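Local coordinates for serine--tRNA ligase (Pyrococcus horikoshii, PDB 2DQ0), which catalyses the ATP-dependent attachment of serine to tRNA(Ser), and probably also to tRNA(Sec), as a homodimeric class II aminoacyl-tRNA synthetase, at residues I192-A203 against A407-L418; S181-L189 against G295-H303. All blocks are in the same frame, centred on the assembly; numbering follows the deposited sequence.

Contact 1 of 2, residues I192-A203 against A407-L418. With SSA (5'-O-(N-(L-seryl)-sulfamoyl)adenosine), chain G; SO4 (sulfate ion), chain E.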
loop_
_atom_site.group_PDB
_atom_site.type_symbol
_atom_site.label_atom_id
_atom_site.label_comp_id
_atom_site.label_asym_id
_atom_site.label_seq_id
_atom_site.Cartn_x
_atom_site.Cartn_y
_atom_site.Cartn_z
ATOM N N ILE A 192 -20.007 3.687 -3.142
ATOM C CA ILE A 192 -18.919 4.511 -2.635
ATOM C C ILE A 192 -17.579 4.066 -3.251
ATOM O O ILE A 192 -16.662 4.871 -3.404
ATOM C CB ILE A 192 -18.842 4.442 -1.103
ATOM C CG1 ILE A 192 -20.158 4.945 -0.497
ATOM C CG2 ILE A 192 -17.662 5.281 -0.611
ATOM C CD1 ILE A 192 -20.489 6.423 -0.848
ATOM N N VAL A 193 -17.464 2.784 -3.599
ATOM C CA VAL A 193 -16.238 2.302 -4.225
ATOM C C VAL A 193 -16.167 2.896 -5.628
ATOM O O VAL A 193 -15.105 3.342 -6.070
ATOM C CB VAL A 193 -16.195 0.751 -4.312
ATOM C CG1 VAL A 193 -14.987 0.306 -5.110
ATOM C CG2 VAL A 193 -16.118 0.150 -2.913
ATOM N N ILE A 194 -17.300 2.918 -6.329
ATOM C CA ILE A 194 -17.313 3.493 -7.662
ATOM C C ILE A 194 -17.025 4.988 -7.580
ATOM O O ILE A 194 -16.315 5.543 -8.416
ATOM C CB ILE A 194 -18.672 3.261 -8.390
ATOM C CG1 ILE A 194 -18.608 2.009 -9.272
ATOM C CG2 ILE A 194 -18.942 4.392 -9.356
ATOM C CD1 ILE A 194 -18.082 0.798 -8.602
ATOM N N LEU A 195 -17.575 5.639 -6.562
ATOM C CA LEU A 195 -17.365 7.071 -6.390
ATOM C C LEU A 195 -15.878 7.412 -6.171
ATOM O O LEU A 195 -15.363 8.405 -6.703
ATOM C CB LEU A 195 -18.213 7.582 -5.212
ATOM C CG LEU A 195 -18.061 9.068 -4.931
ATOM C CD1 LEU A 195 -18.463 9.866 -6.167
ATOM C CD2 LEU A 195 -18.906 9.438 -3.751
ATOM N N ASP A 196 -15.205 6.577 -5.379
ATOM C CA ASP A 196 -13.799 6.741 -5.067
ATOM C C ASP A 196 -13.017 6.670 -6.379
ATOM O O ASP A 196 -12.269 7.604 -6.705
ATOM C CB ASP A 196 -13.347 5.632 -4.111
ATOM C CG ASP A 196 -11.896 5.781 -3.655
ATOM O OD1 ASP A 196 -11.640 5.638 -2.449
ATOM O OD2 ASP A 196 -11.001 6.020 -4.484
ATOM N N LEU A 197 -13.188 5.578 -7.129
ATOM C CA LEU A 197 -12.483 5.457 -8.403
ATOM C C LEU A 197 -12.818 6.588 -9.359
ATOM O O LEU A 197 -11.934 7.088 -10.057
ATOM C CB LEU A 197 -12.791 4.147 -9.115
ATOM C CG LEU A 197 -12.391 2.842 -8.429
ATOM C CD1 LEU A 197 -12.464 1.752 -9.493
ATOM C CD2 LEU A 197 -10.972 2.921 -7.799
ATOM N N ALA A 198 -14.088 6.979 -9.388
ATOM C CA ALA A 198 -14.537 8.051 -10.266
ATOM C C ALA A 198 -13.793 9.340 -9.968
ATOM O O ALA A 198 -13.348 10.029 -10.895
ATOM C CB ALA A 198 -16.044 8.263 -10.118
ATOM N N LEU A 199 -13.645 9.654 -8.681
ATOM C CA LEU A 199 -12.941 10.866 -8.267
ATOM C C LEU A 199 -11.477 10.880 -8.739
ATOM O O LEU A 199 -10.966 11.920 -9.126
ATOM C CB LEU A 199 -13.042 11.028 -6.740
ATOM C CG LEU A 199 -14.369 11.620 -6.236
ATOM C CD1 LEU A 199 -14.531 11.490 -4.707
ATOM C CD2 LEU A 199 -14.399 13.074 -6.632
ATOM N N ILE A 200 -10.823 9.719 -8.716
ATOM C CA ILE A 200 -9.455 9.566 -9.179
ATOM C C ILE A 200 -9.396 9.891 -10.696
ATOM O O ILE A 200 -8.618 10.743 -11.117
ATOM C CB ILE A 200 -8.958 8.111 -8.925
ATOM C CG1 ILE A 200 -8.680 7.909 -7.438
ATOM C CG2 ILE A 200 -7.672 7.801 -9.735
ATOM C CD1 ILE A 200 -8.368 6.440 -7.083
ATOM N N ARG A 201 -10.212 9.214 -11.501
ATOM C CA ARG A 201 -10.250 9.448 -12.941
ATOM C C ARG A 201 -10.545 10.900 -13.308
ATOM O O ARG A 201 -9.886 11.470 -14.175
ATOM C CB ARG A 201 -11.286 8.547 -13.625
ATOM C CG ARG A 201 -10.759 7.179 -14.046
ATOM C CD ARG A 201 -9.397 7.257 -14.763
ATOM N NE ARG A 201 -9.385 7.972 -16.047
ATOM C CZ ARG A 201 -9.699 7.425 -17.223
ATOM N NH1 ARG A 201 -9.643 8.160 -18.325
ATOM N NH2 ARG A 201 -10.078 6.148 -17.298
ATOM N N PHE A 202 -11.537 11.493 -12.656
ATOM C CA PHE A 202 -11.880 12.889 -12.902
ATOM C C PHE A 202 -10.643 13.772 -12.663
ATOM O O PHE A 202 -10.197 14.482 -13.562
ATOM C CB PHE A 202 -13.032 13.287 -11.982
ATOM C CG PHE A 202 -13.283 14.753 -11.911
ATOM C CD1 PHE A 202 -13.669 15.464 -13.038
ATOM C CD2 PHE A 202 -13.152 15.429 -10.701
ATOM C CE1 PHE A 202 -13.921 16.835 -12.955
ATOM C CE2 PHE A 202 -13.404 16.803 -10.605
ATOM C CZ PHE A 202 -13.787 17.506 -11.729
ATOM N N ALA A 203 -10.075 13.704 -11.461
ATOM C CA ALA A 203 -8.890 14.496 -11.135
ATOM C C ALA A 203 -7.818 14.244 -12.167
ATOM O O ALA A 203 -7.248 15.164 -12.740
ATOM C CB ALA A 203 -8.362 14.123 -9.759
ATOM N N ALA A 407 -4.788 17.197 -5.688
ATOM C CA ALA A 407 -5.710 17.456 -6.790
ATOM C C ALA A 407 -6.965 16.981 -6.053
ATOM O O ALA A 407 -7.858 17.755 -5.765
ATOM C CB ALA A 407 -5.425 16.577 -7.984
ATOM N N ILE A 408 -7.008 15.700 -5.716
ATOM C CA ILE A 408 -8.128 15.163 -4.946
ATOM C C ILE A 408 -7.721 14.005 -4.040
ATOM O O ILE A 408 -7.167 13.000 -4.485
ATOM C CB ILE A 408 -9.261 14.618 -5.819
ATOM C CG1 ILE A 408 -9.991 15.754 -6.518
ATOM C CG2 ILE A 408 -10.248 13.820 -4.942
ATOM C CD1 ILE A 408 -11.170 15.265 -7.410
ATOM N N ALA A 409 -7.982 14.149 -2.755
ATOM C CA ALA A 409 -7.701 13.057 -1.848
ATOM C C ALA A 409 -9.145 12.548 -1.719
ATOM O O ALA A 409 -9.996 13.226 -1.145
ATOM C CB ALA A 409 -7.148 13.596 -0.528
ATOM N N THR A 410 -9.426 11.379 -2.288
ATOM C CA THR A 410 -10.792 10.828 -2.300
ATOM C C THR A 410 -11.488 10.736 -0.948
ATOM O O THR A 410 -12.675 11.021 -0.844
ATOM C CB THR A 410 -10.849 9.433 -2.971
ATOM O OG1 THR A 410 -10.180 8.478 -2.151
ATOM C CG2 THR A 410 -10.176 9.455 -4.319
ATOM N N SER A 411 -10.756 10.322 0.079
ATOM C CA SER A 411 -11.307 10.209 1.429
ATOM C C SER A 411 -12.166 11.447 1.765
ATOM O O SER A 411 -13.387 11.366 1.907
ATOM C CB SER A 411 -10.158 10.101 2.437
ATOM O OG SER A 411 -9.198 11.137 2.195
ATOM N N ARG A 412 -11.515 12.597 1.872
ATOM C CA ARG A 412 -12.225 13.816 2.212
ATOM C C ARG A 412 -13.106 14.393 1.132
ATOM O O ARG A 412 -13.990 15.189 1.435
ATOM C CB ARG A 412 -11.245 14.862 2.709
ATOM C CG ARG A 412 -10.515 14.329 3.926
ATOM C CD ARG A 412 -9.719 15.363 4.604
ATOM N NE ARG A 412 -9.216 14.846 5.854
ATOM C CZ ARG A 412 -8.426 15.520 6.673
ATOM N NH1 ARG A 412 -8.027 14.952 7.805
ATOM N NH2 ARG A 412 -8.038 16.754 6.353
ATOM N N ALA A 413 -12.880 14.008 -0.120
ATOM C CA ALA A 413 -13.722 14.509 -1.195
ATOM C C ALA A 413 -15.079 13.797 -1.021
ATOM O O ALA A 413 -16.166 14.379 -1.183
ATOM C CB ALA A 413 -13.108 14.164 -2.532
ATOM N N ILE A 414 -15.000 12.527 -0.654
ATOM C CA ILE A 414 -16.192 11.742 -0.460
ATOM C C ILE A 414 -16.987 12.312 0.709
ATOM O O ILE A 414 -18.208 12.389 0.629
ATOM C CB ILE A 414 -15.833 10.236 -0.231
ATOM C CG1 ILE A 414 -15.442 9.596 -1.566
ATOM C CG2 ILE A 414 -17.006 9.469 0.396
ATOM C CD1 ILE A 414 -15.049 8.136 -1.435
ATOM N N VAL A 415 -16.313 12.724 1.788
ATOM C CA VAL A 415 -17.062 13.285 2.911
ATOM C C VAL A 415 -17.700 14.587 2.432
ATOM O O VAL A 415 -18.907 14.797 2.622
ATOM C CB VAL A 415 -16.190 13.567 4.208
ATOM C CG1 VAL A 415 -15.488 12.319 4.657
ATOM C CG2 VAL A 415 -15.195 14.636 3.961
ATOM N N ALA A 416 -16.917 15.439 1.772
ATOM C CA ALA A 416 -17.473 16.698 1.303
ATOM C C ALA A 416 -18.695 16.478 0.410
ATOM O O ALA A 416 -19.693 17.199 0.538
ATOM C CB ALA A 416 -16.419 17.526 0.578
ATOM N N ILE A 417 -18.640 15.473 -0.466
ATOM C CA ILE A 417 -19.762 15.218 -1.360
ATOM C C ILE A 417 -20.971 14.695 -0.612
ATOM O O ILE A 417 -22.092 15.113 -0.890
ATOM C CB ILE A 417 -19.368 14.244 -2.506
ATOM C CG1 ILE A 417 -18.398 14.961 -3.451
ATOM C CG2 ILE A 417 -20.613 13.740 -3.259
ATOM C CD1 ILE A 417 -17.900 14.115 -4.587
ATOM N N LEU A 418 -20.754 13.805 0.350
ATOM C CA LEU A 418 -21.877 13.252 1.114
ATOM C C LEU A 418 -22.544 14.335 1.964
ATOM O O LEU A 418 -23.769 14.445 2.008
ATOM C CB LEU A 418 -21.420 12.105 2.031
ATOM C CG LEU A 418 -20.930 10.796 1.401
ATOM C CD1 LEU A 418 -20.507 9.791 2.468
ATOM C CD2 LEU A 418 -22.058 10.223 0.568
HETATM N N10 SSA G . 1.660 16.070 -0.744
HETATM C CA SSA G . 0.829 17.074 -0.054
HETATM C CB SSA G . -0.171 17.690 -0.995
HETATM O OG SSA G . -1.223 16.783 -1.341
HETATM C C9 SSA G . 0.052 16.508 1.128
HETATM O O9 SSA G . 0.038 15.301 1.357
HETATM N N8 SSA G . -0.588 17.389 1.906
HETATM S S1 SSA G . -1.476 16.881 3.145
HETATM O O1S SSA G . -0.543 16.217 4.044
HETATM O O2S SSA G . -2.231 18.043 3.600
HETATM O "O5'" SSA G . -2.434 15.814 2.510
HETATM C "C5'" SSA G . -3.281 16.194 1.443
HETATM C "C4'" SSA G . -4.715 15.873 1.730
HETATM O "O4'" SSA G . -4.895 14.455 1.906
HETATM C "C3'" SSA G . -5.350 16.473 2.968
HETATM O "O3'" SSA G . -5.681 17.826 2.730
HETATM C "C2'" SSA G . -6.601 15.615 3.045
HETATM O "O2'" SSA G . -7.571 15.913 2.070
HETATM C "C1'" SSA G . -6.001 14.230 2.770
HETATM N N9 SSA G . -5.477 13.558 3.956
HETATM C C8 SSA G . -4.301 13.787 4.651
HETATM N N7 SSA G . -4.138 12.998 5.681
HETATM C C5 SSA G . -5.278 12.200 5.673
HETATM C C6 SSA G . -5.726 11.157 6.527
HETATM N N6 SSA G . -5.039 10.737 7.585
HETATM N N1 SSA G . -6.916 10.548 6.231
HETATM C C2 SSA G . -7.604 10.972 5.148
HETATM N N3 SSA G . -7.282 11.952 4.273
HETATM C C4 SSA G . -6.107 12.534 4.606
HETATM S S SO4 E . -7.284 18.496 9.911
HETATM O O1 SO4 E . -6.102 17.612 9.762
HETATM O O2 SO4 E . -7.029 19.515 10.955
HETATM O O3 SO4 E . -8.446 17.684 10.311
HETATM O O4 SO4 E . -7.576 19.175 8.629
#

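Contact 2 of 2, residues S181-L189 against G295-H303. With SSA (5'-O-(N-(L-seryl)-sulfamoyl)adenosine), chain G; SO4 (sulfate ion), chain C; SO4 (sulfate ion), chain D.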
loop_
_atom_site.group_PDB
_atom_site.type_symbol
_atom_site.label_atom_id
_atom_site.label_comp_id
_atom_site.label_asym_id
_atom_site.label_seq_id
_atom_site.Cartn_x
_atom_site.Cartn_y
_atom_site.Cartn_z
ATOM N N SER A 181 -8.071 -5.061 11.101
ATOM C CA SER A 181 -6.875 -4.226 11.102
ATOM C C SER A 181 -6.682 -3.295 12.298
ATOM O O SER A 181 -5.554 -2.961 12.655
ATOM C CB SER A 181 -6.862 -3.390 9.818
ATOM O OG SER A 181 -7.123 -4.217 8.706
ATOM N N GLY A 182 -7.771 -2.869 12.916
ATOM C CA GLY A 182 -7.632 -1.960 14.029
ATOM C C GLY A 182 -8.394 -0.703 13.689
ATOM O O GLY A 182 -8.982 -0.614 12.620
ATOM N N SER A 183 -8.369 0.276 14.585
ATOM C CA SER A 183 -9.107 1.512 14.395
ATOM C C SER A 183 -8.598 2.392 13.258
ATOM O O SER A 183 -7.423 2.352 12.897
ATOM C CB SER A 183 -9.102 2.298 15.698
ATOM O OG SER A 183 -7.769 2.433 16.135
ATOM N N ARG A 184 -9.508 3.194 12.711
ATOM C CA ARG A 184 -9.200 4.101 11.611
ATOM C C ARG A 184 -8.795 3.443 10.273
ATOM O O ARG A 184 -8.082 4.029 9.465
ATOM C CB ARG A 184 -8.192 5.154 12.079
ATOM C CG ARG A 184 -8.779 5.991 13.235
ATOM C CD ARG A 184 -8.069 7.327 13.539
ATOM N NE ARG A 184 -6.729 7.101 14.037
ATOM C CZ ARG A 184 -5.844 8.060 14.270
ATOM N NH1 ARG A 184 -4.632 7.735 14.723
ATOM N NH2 ARG A 184 -6.172 9.333 14.049
ATOM N N PHE A 185 -9.261 2.209 10.083
ATOM C CA PHE A 185 -9.136 1.452 8.839
ATOM C C PHE A 185 -10.611 1.214 8.473
ATOM O O PHE A 185 -11.485 1.388 9.304
ATOM C CB PHE A 185 -8.463 0.103 9.047
ATOM C CG PHE A 185 -6.976 0.159 8.989
ATOM C CD1 PHE A 185 -6.221 0.149 10.150
ATOM C CD2 PHE A 185 -6.327 0.230 7.764
ATOM C CE1 PHE A 185 -4.843 0.202 10.090
ATOM C CE2 PHE A 185 -4.946 0.282 7.699
ATOM C CZ PHE A 185 -4.198 0.268 8.866
ATOM N N TYR A 186 -10.905 0.801 7.257
ATOM C CA TYR A 186 -12.291 0.581 6.888
ATOM C C TYR A 186 -12.441 -0.282 5.633
ATOM O O TYR A 186 -11.471 -0.493 4.906
ATOM C CB TYR A 186 -12.921 1.922 6.572
ATOM C CG TYR A 186 -12.084 2.664 5.572
ATOM C CD1 TYR A 186 -11.077 3.526 6.001
ATOM C CD2 TYR A 186 -12.209 2.422 4.198
ATOM C CE1 TYR A 186 -10.214 4.124 5.102
ATOM C CE2 TYR A 186 -11.336 3.027 3.272
ATOM C CZ TYR A 186 -10.343 3.880 3.741
ATOM O OH TYR A 186 -9.483 4.527 2.882
ATOM N N TYR A 187 -13.657 -0.793 5.409
ATOM C CA TYR A 187 -13.978 -1.503 4.175
ATOM C C TYR A 187 -14.929 -0.463 3.576
ATOM O O TYR A 187 -15.804 0.059 4.274
ATOM C CB TYR A 187 -14.787 -2.808 4.360
ATOM C CG TYR A 187 -14.025 -4.011 4.851
ATOM C CD1 TYR A 187 -13.781 -4.193 6.217
ATOM C CD2 TYR A 187 -13.537 -4.969 3.953
ATOM C CE1 TYR A 187 -13.079 -5.281 6.675
ATOM C CE2 TYR A 187 -12.827 -6.076 4.407
ATOM C CZ TYR A 187 -12.603 -6.222 5.772
ATOM O OH TYR A 187 -11.919 -7.306 6.255
ATOM N N LEU A 188 -14.735 -0.135 2.307
ATOM C CA LEU A 188 -15.613 0.797 1.619
ATOM C C LEU A 188 -16.453 -0.120 0.688
ATOM O O LEU A 188 -15.927 -1.083 0.093
ATOM C CB LEU A 188 -14.769 1.786 0.841
ATOM C CG LEU A 188 -14.928 3.282 1.072
ATOM C CD1 LEU A 188 -14.938 3.653 2.564
ATOM C CD2 LEU A 188 -13.777 3.947 0.348
ATOM N N LEU A 189 -17.752 0.159 0.585
ATOM C CA LEU A 189 -18.657 -0.681 -0.197
ATOM C C LEU A 189 -19.500 0.002 -1.266
ATOM O O LEU A 189 -19.644 1.230 -1.293
ATOM C CB LEU A 189 -19.614 -1.416 0.746
ATOM C CG LEU A 189 -19.029 -2.110 1.978
ATOM C CD1 LEU A 189 -20.131 -2.330 2.997
ATOM C CD2 LEU A 189 -18.397 -3.445 1.601
ATOM N N GLY A 295 -15.331 8.379 10.741
ATOM C CA GLY A 295 -15.415 7.592 9.525
ATOM C C GLY A 295 -14.170 7.544 8.651
ATOM O O GLY A 295 -13.206 6.861 8.969
ATOM N N ILE A 296 -14.188 8.269 7.539
ATOM C CA ILE A 296 -13.058 8.263 6.623
ATOM C C ILE A 296 -12.408 9.623 6.438
ATOM O O ILE A 296 -11.789 9.907 5.405
ATOM C CB ILE A 296 -13.473 7.730 5.246
ATOM C CG1 ILE A 296 -14.537 8.637 4.620
ATOM C CG2 ILE A 296 -13.962 6.316 5.376
ATOM C CD1 ILE A 296 -15.043 8.154 3.230
ATOM N N PHE A 297 -12.552 10.466 7.446
ATOM C CA PHE A 297 -11.965 11.790 7.391
ATOM C C PHE A 297 -10.468 11.747 7.707
ATOM O O PHE A 297 -9.666 12.422 7.070
ATOM C CB PHE A 297 -12.646 12.699 8.401
ATOM C CG PHE A 297 -12.168 14.100 8.340
ATOM C CD1 PHE A 297 -12.577 14.941 7.293
ATOM C CD2 PHE A 297 -11.250 14.581 9.279
ATOM C CE1 PHE A 297 -12.072 16.245 7.176
ATOM C CE2 PHE A 297 -10.735 15.894 9.172
ATOM C CZ PHE A 297 -11.154 16.723 8.108
ATOM N N ARG A 298 -10.106 10.972 8.719
ATOM C CA ARG A 298 -8.718 10.861 9.128
ATOM C C ARG A 298 -8.441 9.389 9.429
ATOM O O ARG A 298 -8.695 8.887 10.528
ATOM C CB ARG A 298 -8.456 11.747 10.360
ATOM C CG ARG A 298 -7.076 11.565 10.954
ATOM C CD ARG A 298 -6.893 12.383 12.208
ATOM N NE ARG A 298 -6.597 13.769 11.899
ATOM C CZ ARG A 298 -7.414 14.785 12.150
ATOM N NH1 ARG A 298 -8.594 14.571 12.721
ATOM N NH2 ARG A 298 -7.041 16.020 11.837
ATOM N N VAL A 299 -7.905 8.704 8.432
ATOM C CA VAL A 299 -7.641 7.298 8.555
ATOM C C VAL A 299 -6.207 6.938 8.208
ATOM O O VAL A 299 -5.394 7.784 7.825
ATOM C CB VAL A 299 -8.575 6.550 7.632
ATOM C CG1 VAL A 299 -9.994 6.628 8.168
ATOM C CG2 VAL A 299 -8.524 7.201 6.229
ATOM N N HIS A 300 -5.906 5.660 8.335
ATOM C CA HIS A 300 -4.578 5.180 8.038
ATOM C C HIS A 300 -4.262 5.020 6.540
ATOM O O HIS A 300 -3.078 5.092 6.149
ATOM C CB HIS A 300 -4.346 3.870 8.787
ATOM C CG HIS A 300 -4.229 4.063 10.256
ATOM N ND1 HIS A 300 -3.322 4.945 10.808
ATOM C CD2 HIS A 300 -4.918 3.523 11.289
ATOM C CE1 HIS A 300 -3.459 4.935 12.121
ATOM N NE2 HIS A 300 -4.418 4.081 12.436
ATOM N N GLN A 301 -5.293 4.777 5.723
ATOM C CA GLN A 301 -5.092 4.646 4.282
ATOM C C GLN A 301 -6.173 5.376 3.504
ATOM O O GLN A 301 -7.353 5.344 3.867
ATOM C CB GLN A 301 -5.048 3.166 3.832
ATOM C CG GLN A 301 -6.389 2.529 3.633
ATOM C CD GLN A 301 -6.345 1.069 3.145
ATOM O OE1 GLN A 301 -5.654 0.223 3.721
ATOM N NE2 GLN A 301 -7.132 0.769 2.105
ATOM N N PHE A 302 -5.740 6.055 2.449
ATOM C CA PHE A 302 -6.627 6.778 1.548
ATOM C C PHE A 302 -5.969 6.944 0.187
ATOM O O PHE A 302 -4.736 6.825 0.032
ATOM C CB PHE A 302 -7.003 8.157 2.090
ATOM C CG PHE A 302 -5.834 9.078 2.298
ATOM C CD1 PHE A 302 -5.073 9.012 3.461
ATOM C CD2 PHE A 302 -5.520 10.046 1.348
ATOM C CE1 PHE A 302 -4.019 9.904 3.676
ATOM C CE2 PHE A 302 -4.468 10.947 1.556
ATOM C CZ PHE A 302 -3.719 10.875 2.721
ATOM N N HIS A 303 -6.803 7.220 -0.800
ATOM C CA HIS A 303 -6.349 7.408 -2.166
ATOM C C HIS A 303 -6.226 8.895 -2.468
ATOM O O HIS A 303 -7.064 9.695 -2.033
ATOM C CB HIS A 303 -7.349 6.750 -3.103
ATOM C CG HIS A 303 -7.410 5.268 -2.953
ATOM N ND1 HIS A 303 -8.514 4.527 -3.316
ATOM C CD2 HIS A 303 -6.484 4.379 -2.515
ATOM C CE1 HIS A 303 -8.265 3.245 -3.106
ATOM N NE2 HIS A 303 -7.041 3.127 -2.621
HETATM N N10 SSA G . 1.660 16.070 -0.744
HETATM C CA SSA G . 0.829 17.074 -0.054
HETATM C CB SSA G . -0.171 17.690 -0.995
HETATM O OG SSA G . -1.223 16.783 -1.341
HETATM C C9 SSA G . 0.052 16.508 1.128
HETATM O O9 SSA G . 0.038 15.301 1.357
HETATM N N8 SSA G . -0.588 17.389 1.906
HETATM S S1 SSA G . -1.476 16.881 3.145
HETATM O O1S SSA G . -0.543 16.217 4.044
HETATM O O2S SSA G . -2.231 18.043 3.600
HETATM O "O5'" SSA G . -2.434 15.814 2.510
HETATM C "C5'" SSA G . -3.281 16.194 1.443
HETATM C "C4'" SSA G . -4.715 15.873 1.730
HETATM O "O4'" SSA G . -4.895 14.455 1.906
HETATM C "C3'" SSA G . -5.350 16.473 2.968
HETATM O "O3'" SSA G . -5.681 17.826 2.730
HETATM C "C2'" SSA G . -6.601 15.615 3.045
HETATM O "O2'" SSA G . -7.571 15.913 2.070
HETATM C "C1'" SSA G . -6.001 14.230 2.770
HETATM N N9 SSA G . -5.477 13.558 3.956
HETATM C C8 SSA G . -4.301 13.787 4.651
HETATM N N7 SSA G . -4.138 12.998 5.681
HETATM C C5 SSA G . -5.278 12.200 5.673
HETATM C C6 SSA G . -5.726 11.157 6.527
HETATM N N6 SSA G . -5.039 10.737 7.585
HETATM N N1 SSA G . -6.916 10.548 6.231
HETATM C C2 SSA G . -7.604 10.972 5.148
HETATM N N3 SSA G . -7.282 11.952 4.273
HETATM C C4 SSA G . -6.107 12.534 4.606
HETATM S S SO4 C . -5.003 4.276 16.004
HETATM O O1 SO4 C . -4.472 2.900 15.956
HETATM O O2 SO4 C . -5.922 4.469 14.874
HETATM O O3 SO4 C . -5.736 4.487 17.269
HETATM O O4 SO4 C . -3.885 5.237 15.918
HETATM S S SO4 D . -11.292 15.956 14.264
HETATM O O1 SO4 D . -11.003 14.664 13.608
HETATM O O2 SO4 D . -12.708 16.296 14.027
HETATM O O3 SO4 D . -11.042 15.883 15.720
HETATM O O4 SO4 D . -10.410 16.986 13.687
#

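Contact 1 of 2, residues I192-A203 against A407-L418
Asp196 and Thr410 mark the closest passage of the two backbones, their CA atoms 5.8 Å apart. The axes of the two helical segments come within 9.8 Å, with 113° between their N-to-C directions. In class II synthetases this is the junction of the long motif 1 helix, which lines the dimer interface, with the strand and helix of motif 3. It illustrates how interlocking knobs-into-holes packing can tie an interface helix to one that carries part of the active-site pocket.

The knobs are Leu199 and Ile414. Leu199 enters a hole made by Thr410, Ala413, Ile414 and Ile417: its CD1 branch lies on Ala413 CB (3.7 Å), while CD2 meets Ile417 CD1 tip to tip. In return Ile414 sits among Ile192, Leu195, Asp196 and Leu199. With CG1 anti to the carbonyl carbon (chi1 -76°) and the chain extended beyond it, Ile414 delivers CD1 to Ile192 CG2 at 4.0 Å; the Ile414 and Leu195 side chains slide past each other in opposite directions, CG1 against CD2. Further along, Ile408 pushes CD1 against the ring edge of Phe202 and reaches Ala203 CB at 3.8 Å; helix 316-333 covers this end.

One polar pair is buried amid the hydrocarbon. Thr410 OG1 lies 3.2 Å from Asp196 OD1, a weak hydrogen bond, since the His303 carbonyl O is also within reach of that hydroxyl. The firmer partner of the carboxylate is His303 ND1, bound to OD2. The threonine's other branch, CG2, packs on Ile200 CG1. Beyond the packed face of the same helix, Arg412 lays its guanidinium over one face of the adenine of the seryl-adenylate analogue, and Ser411 OG donates a hydrogen bond of 2.9 Å to adenine N3.

Contact 2 of 2, residues S181-L189 against G295-H303
Arg184 and Val299 bring the two stretches of backbone within 4.7 Å, measured between CA atoms, where the polypeptide leading into the motif 1 helix passes the end of the motif 2 loop of this class II synthetase. A hydrogen bond fixes the crossing: His300 N donates to Arg184 O at 2.9 Å in a nearly straight bond. Tyr186 OH is turned to Gln301 O, though its modelled separation is doubtful.

Aromatic faces fill the space between. Ile296 CG2 sits over one face of the Tyr186 ring in a CH-pi contact, 4.2 Å from the centroid, while Val299 meets that ring at its edge. Phe185 is clasped by Ser181 CB on one face and, on the opposite one, by His300 CB. Beyond it the Gln301 amide turns to Tyr219 and Pro217 of the second subunit.

Ionic groups gather on the outer side. Arg184, bent at chi3 (-66°), holds a sulfate with NE to O2 and NH1 to O4, both at 2.9 Å. His300 NE2 also donates to O2, its ring held in rotation by ND1 bonded to Arg283 O. Arg184 NH1 further binds Glu285 O, and NH2 runs alongside Arg298 CD at 3.6 Å. An alanine here would remove NE and NH1, and is likely to leave the sulfate without its two guanidinium bonds and the Glu285 carbonyl without its mate.

Next to His300 in sequence, Val299 reads adenine N1 and N6 with its backbone N and O. The sulfate probably comes from the crystallisation liquor, yet this convergence of donors is consistent with a site suited to anions.

How the contacts relate
Contacts 1 and 2, their centres 14 Å apart, are joined in sequence, since strand 187-189 runs into helix 190-209, and share one ligand. Strands 301-311 and 408-409 are neighbours in the catalytic sheet, where Thr410 N approaches His303 O at 2.9 Å, a probable hydrogen bond. Closer to the nucleotide, Arg412 NE lies 2.7 Å from Phe297 O, probably bonded, which ties the motif 3 helix to the motif 2 loop. The adenine is sandwiched: the Arg412 guanidinium of contact 1 covers one face and the Phe302 ring of contact 2 the opposite one. Both contacts also reach the second subunit, so here the elements lining the pocket also meet the dimer interface.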